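Local coordinates for protein Exo-poly-alpha-D-galacturonosidase (Thermotoga maritima, PDB 3JUR) that probably hydrolyses polygalacturonan of pectin as a glycosyl hydrolase family 28 enzyme, working as a heat-active exopolygalacturonase, at residues Asn321-Leu326 against Asn350-Val355. Sequence-based numbering, arbitrary orientation.
Sequences NVERAL and NVSEEV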
ATOM      1  N   ASN D 321     -16.799  -4.216  17.967  1.00 22.00           N
ATOM      2  CA  ASN D 321     -16.148  -4.775  19.171  1.00 21.98           C
ATOM      3  C   ASN D 321     -16.249  -6.300  19.289  1.00 21.87           C
ATOM      4  O   ASN D 321     -15.771  -6.884  20.271  1.00 22.19           O
ATOM      5  CB  ASN D 321     -16.640  -4.101  20.469  1.00 21.84           C
ATOM      6  CG  ASN D 321     -16.606  -2.573  20.408  1.00 22.53           C
ATOM      7  OD1 ASN D 321     -15.691  -1.979  19.854  1.00 23.02           O
ATOM      8  ND2 ASN D 321     -17.613  -1.937  20.997  1.00 23.38           N
ATOM      9  N   VAL D 322     -16.848  -6.931  18.281  1.00 21.56           N
ATOM     10  CA  VAL D 322     -17.124  -8.373  18.287  1.00 21.79           C
ATOM     11  C   VAL D 322     -15.852  -9.207  18.182  1.00 21.92           C
ATOM     12  O   VAL D 322     -14.817  -8.722  17.714  1.00 22.15           O
ATOM     13  CB  VAL D 322     -18.116  -8.778  17.161  1.00 21.72           C
ATOM     14  CG1 VAL D 322     -19.418  -7.982  17.287  1.00 21.15           C
ATOM     15  CG2 VAL D 322     -17.490  -8.595  15.756  1.00 21.72           C
ATOM     16  N   GLU D 323     -15.922 -10.462  18.616  1.00 21.79           N
ATOM     17  CA  GLU D 323     -14.755 -11.332  18.516  1.00 21.66           C
ATOM     18  C   GLU D 323     -14.454 -11.676  17.067  1.00 21.68           C
ATOM     19  O   GLU D 323     -13.283 -11.733  16.670  1.00 21.39           O
ATOM     20  CB  GLU D 323     -14.942 -12.614  19.331  1.00 21.76           C
ATOM     21  CG  GLU D 323     -14.872 -12.404  20.840  1.00 21.85           C
ATOM     22  CD  GLU D 323     -14.954 -13.712  21.622  1.00 24.63           C
ATOM     23  OE1 GLU D 323     -15.033 -14.789  20.994  1.00 25.40           O
ATOM     24  OE2 GLU D 323     -14.932 -13.662  22.873  1.00 25.53           O
ATOM     25  N   ARG D 324     -15.521 -11.920  16.301  1.00 21.39           N
ATOM     26  CA  ARG D 324     -15.437 -12.344  14.907  1.00 21.57           C
ATOM     27  C   ARG D 324     -16.593 -11.754  14.121  1.00 21.52           C
ATOM     28  O   ARG D 324     -17.719 -11.645  14.630  1.00 22.03           O
ATOM     29  CB  ARG D 324     -15.492 -13.878  14.792  1.00 21.67           C
ATOM     30  CG  ARG D 324     -14.394 -14.587  15.559  1.00 22.30           C
ATOM     31  CD  ARG D 324     -14.570 -16.095  15.669  1.00 22.35           C
ATOM     32  NE  ARG D 324     -13.667 -16.558  16.724  1.00 22.23           N
ATOM     33  CZ  ARG D 324     -13.962 -16.566  18.019  1.00 21.70           C
ATOM     34  NH1 ARG D 324     -15.175 -16.189  18.439  1.00 20.81           N
ATOM     35  NH2 ARG D 324     -13.049 -16.964  18.893  1.00 18.82           N
ATOM     36  N   ALA D 325     -16.331 -11.397  12.871  1.00 21.28           N
ATOM     37  CA  ALA D 325     -17.383 -10.864  12.016  1.00 21.94           C
ATOM     38  C   ALA D 325     -18.159 -12.001  11.358  1.00 22.08           C
ATOM     39  O   ALA D 325     -19.390 -12.061  11.453  1.00 21.86           O
ATOM     40  CB  ALA D 325     -16.809  -9.907  10.973  1.00 21.73           C
ATOM     41  N   LEU D 326     -17.424 -12.899  10.699  1.00 22.07           N
ATOM     42  CA  LEU D 326     -17.993 -14.053  10.013  1.00 22.32           C
ATOM     43  C   LEU D 326     -17.290 -15.302  10.538  1.00 22.58           C
ATOM     44  O   LEU D 326     -16.058 -15.381  10.540  1.00 22.78           O
ATOM     45  CB  LEU D 326     -17.809 -13.944   8.490  1.00 21.85           C
ATOM     46  CG  LEU D 326     -18.235 -15.142   7.615  1.00 22.12           C
ATOM     47  CD1 LEU D 326     -19.756 -15.421   7.686  1.00 21.11           C
ATOM     48  CD2 LEU D 326     -17.810 -14.965   6.165  1.00 19.45           C
ATOM     49  N   ASN D 350     -13.122  -2.734  15.230  1.00 21.78           N
ATOM     50  CA  ASN D 350     -12.511  -3.233  16.471  1.00 21.80           C
ATOM     51  C   ASN D 350     -12.806  -4.716  16.752  1.00 21.50           C
ATOM     52  O   ASN D 350     -13.179  -5.092  17.870  1.00 21.06           O
ATOM     53  CB  ASN D 350     -12.884  -2.342  17.667  1.00 21.96           C
ATOM     54  CG  ASN D 350     -12.238  -0.963  17.595  1.00 23.96           C
ATOM     55  OD1 ASN D 350     -11.087  -0.823  17.183  1.00 26.49           O
ATOM     56  ND2 ASN D 350     -12.972   0.062  18.011  1.00 25.23           N
ATOM     57  N   VAL D 351     -12.661  -5.551  15.719  1.00 21.21           N
ATOM     58  CA  VAL D 351     -12.710  -7.006  15.885  1.00 20.91           C
ATOM     59  C   VAL D 351     -11.550  -7.453  16.795  1.00 21.03           C
ATOM     60  O   VAL D 351     -10.428  -6.977  16.639  1.00 20.99           O
ATOM     61  CB  VAL D 351     -12.650  -7.729  14.521  1.00 20.92           C
ATOM     62  CG1 VAL D 351     -12.627  -9.244  14.708  1.00 20.37           C
ATOM     63  CG2 VAL D 351     -13.830  -7.316  13.630  1.00 19.93           C
ATOM     64  N   SER D 352     -11.816  -8.344  17.751  1.00 21.42           N
ATOM     65  CA  SER D 352     -10.769  -8.758  18.712  1.00 21.91           C
ATOM     66  C   SER D 352     -10.042 -10.085  18.396  1.00 21.93           C
ATOM     67  O   SER D 352      -8.872 -10.233  18.738  1.00 22.32           O
ATOM     68  CB  SER D 352     -11.308  -8.780  20.143  1.00 21.69           C
ATOM     69  OG  SER D 352     -12.341  -9.742  20.257  1.00 22.69           O
ATOM     70  N   GLU D 353     -10.721 -11.034  17.758  1.00 21.64           N
ATOM     71  CA  GLU D 353     -10.110 -12.336  17.446  1.00 21.45           C
ATOM     72  C   GLU D 353      -9.812 -12.505  15.956  1.00 21.67           C
ATOM     73  O   GLU D 353      -8.697 -12.220  15.522  1.00 21.38           O
ATOM     74  CB  GLU D 353     -10.966 -13.502  17.972  1.00 21.41           C
ATOM     75  CG  GLU D 353     -11.116 -13.515  19.500  1.00 22.17           C
ATOM     76  CD  GLU D 353      -9.798 -13.789  20.228  1.00 24.29           C
ATOM     77  OE1 GLU D 353      -8.987 -14.593  19.730  1.00 26.01           O
ATOM     78  OE2 GLU D 353      -9.568 -13.197  21.300  1.00 24.20           O
ATOM     79  N   GLU D 354     -10.797 -12.973  15.183  1.00 21.34           N
ATOM     80  CA  GLU D 354     -10.619 -13.155  13.744  1.00 21.38           C
ATOM     81  C   GLU D 354     -11.740 -12.464  12.999  1.00 20.98           C
ATOM     82  O   GLU D 354     -12.899 -12.621  13.360  1.00 20.92           O
ATOM     83  CB  GLU D 354     -10.595 -14.644  13.347  1.00 21.62           C
ATOM     84  CG  GLU D 354      -9.567 -15.507  14.067  1.00 23.00           C
ATOM     85  CD  GLU D 354     -10.143 -16.264  15.262  1.00 24.37           C
ATOM     86  OE1 GLU D 354     -11.386 -16.402  15.363  1.00 25.59           O
ATOM     87  OE2 GLU D 354      -9.343 -16.739  16.092  1.00 23.52           O
ATOM     88  N   VAL D 355     -11.405 -11.710  11.956  1.00 20.83           N
ATOM     89  CA  VAL D 355     -12.425 -11.044  11.167  1.00 20.50           C
ATOM     90  C   VAL D 355     -13.241 -12.090  10.409  1.00 21.11           C
ATOM     91  O   VAL D 355     -14.473 -12.070  10.433  1.00 21.32           O
ATOM     92  CB  VAL D 355     -11.829  -9.999  10.186  1.00 20.90           C
ATOM     93  CG1 VAL D 355     -12.943  -9.355   9.356  1.00 19.44           C
ATOM     94  CG2 VAL D 355     -11.024  -8.934  10.930  1.00 18.28           C
TER
HETATM   95  O   HOH W   1     -14.474  -8.869  21.555  1.00 18.10           O
HETATM   96  O   HOH W   2     -12.939  -5.640  20.848  1.00 36.48           O
HETATM   97  O   HOH W   3     -10.417 -17.652  18.154  1.00 24.43           O
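R324 stretches straight out to NE (chi2 169°) alongside E354. The E354 side chain kinks at chi2 (97°), which swings its carboxylate back to the arginine. R324 NE then donates to E354 OE1 at 2.7 Å in a salt bridge, with the oxygen slightly out of the guanidinium plane. R324 NH2 reaches E354 OE2 through a water at the guanidinium edge. R324 NH1 makes a second salt bridge, 2.9 Å, to E323 OE1, and also bonds the backbone O of H296. The CG of E353 covers one guanidinium face; its carboxylate pairs with K387. With an alanine in place of R324, E323 and E354 would probably lose their shared counter-charge. E354 OE2 also forms a salt bridge to R391.

The backbones pair in order as far as E323. S352 N donates to V322 O at 3.0 Å. E323 O takes E353 N at 2.9 Å, on a lone pair in the carbonyl plane, and E354 N weakly. There the register slips by one residue. L326 N bonds V355 O at 3.1 Å, almost straight. The N321 and N350 side chains run alongside, with N321 OD1 3.6 Å from N350 CB and the amide planes nearly parallel.

These are equivalent turns of successive coils in the right-handed parallel beta-helix. The chemistry implies a corner joined by backbone bonds and by an ionic network, R324 and E354 buried and E323 partly exposed, in which R324 is likely to offset two carboxylates.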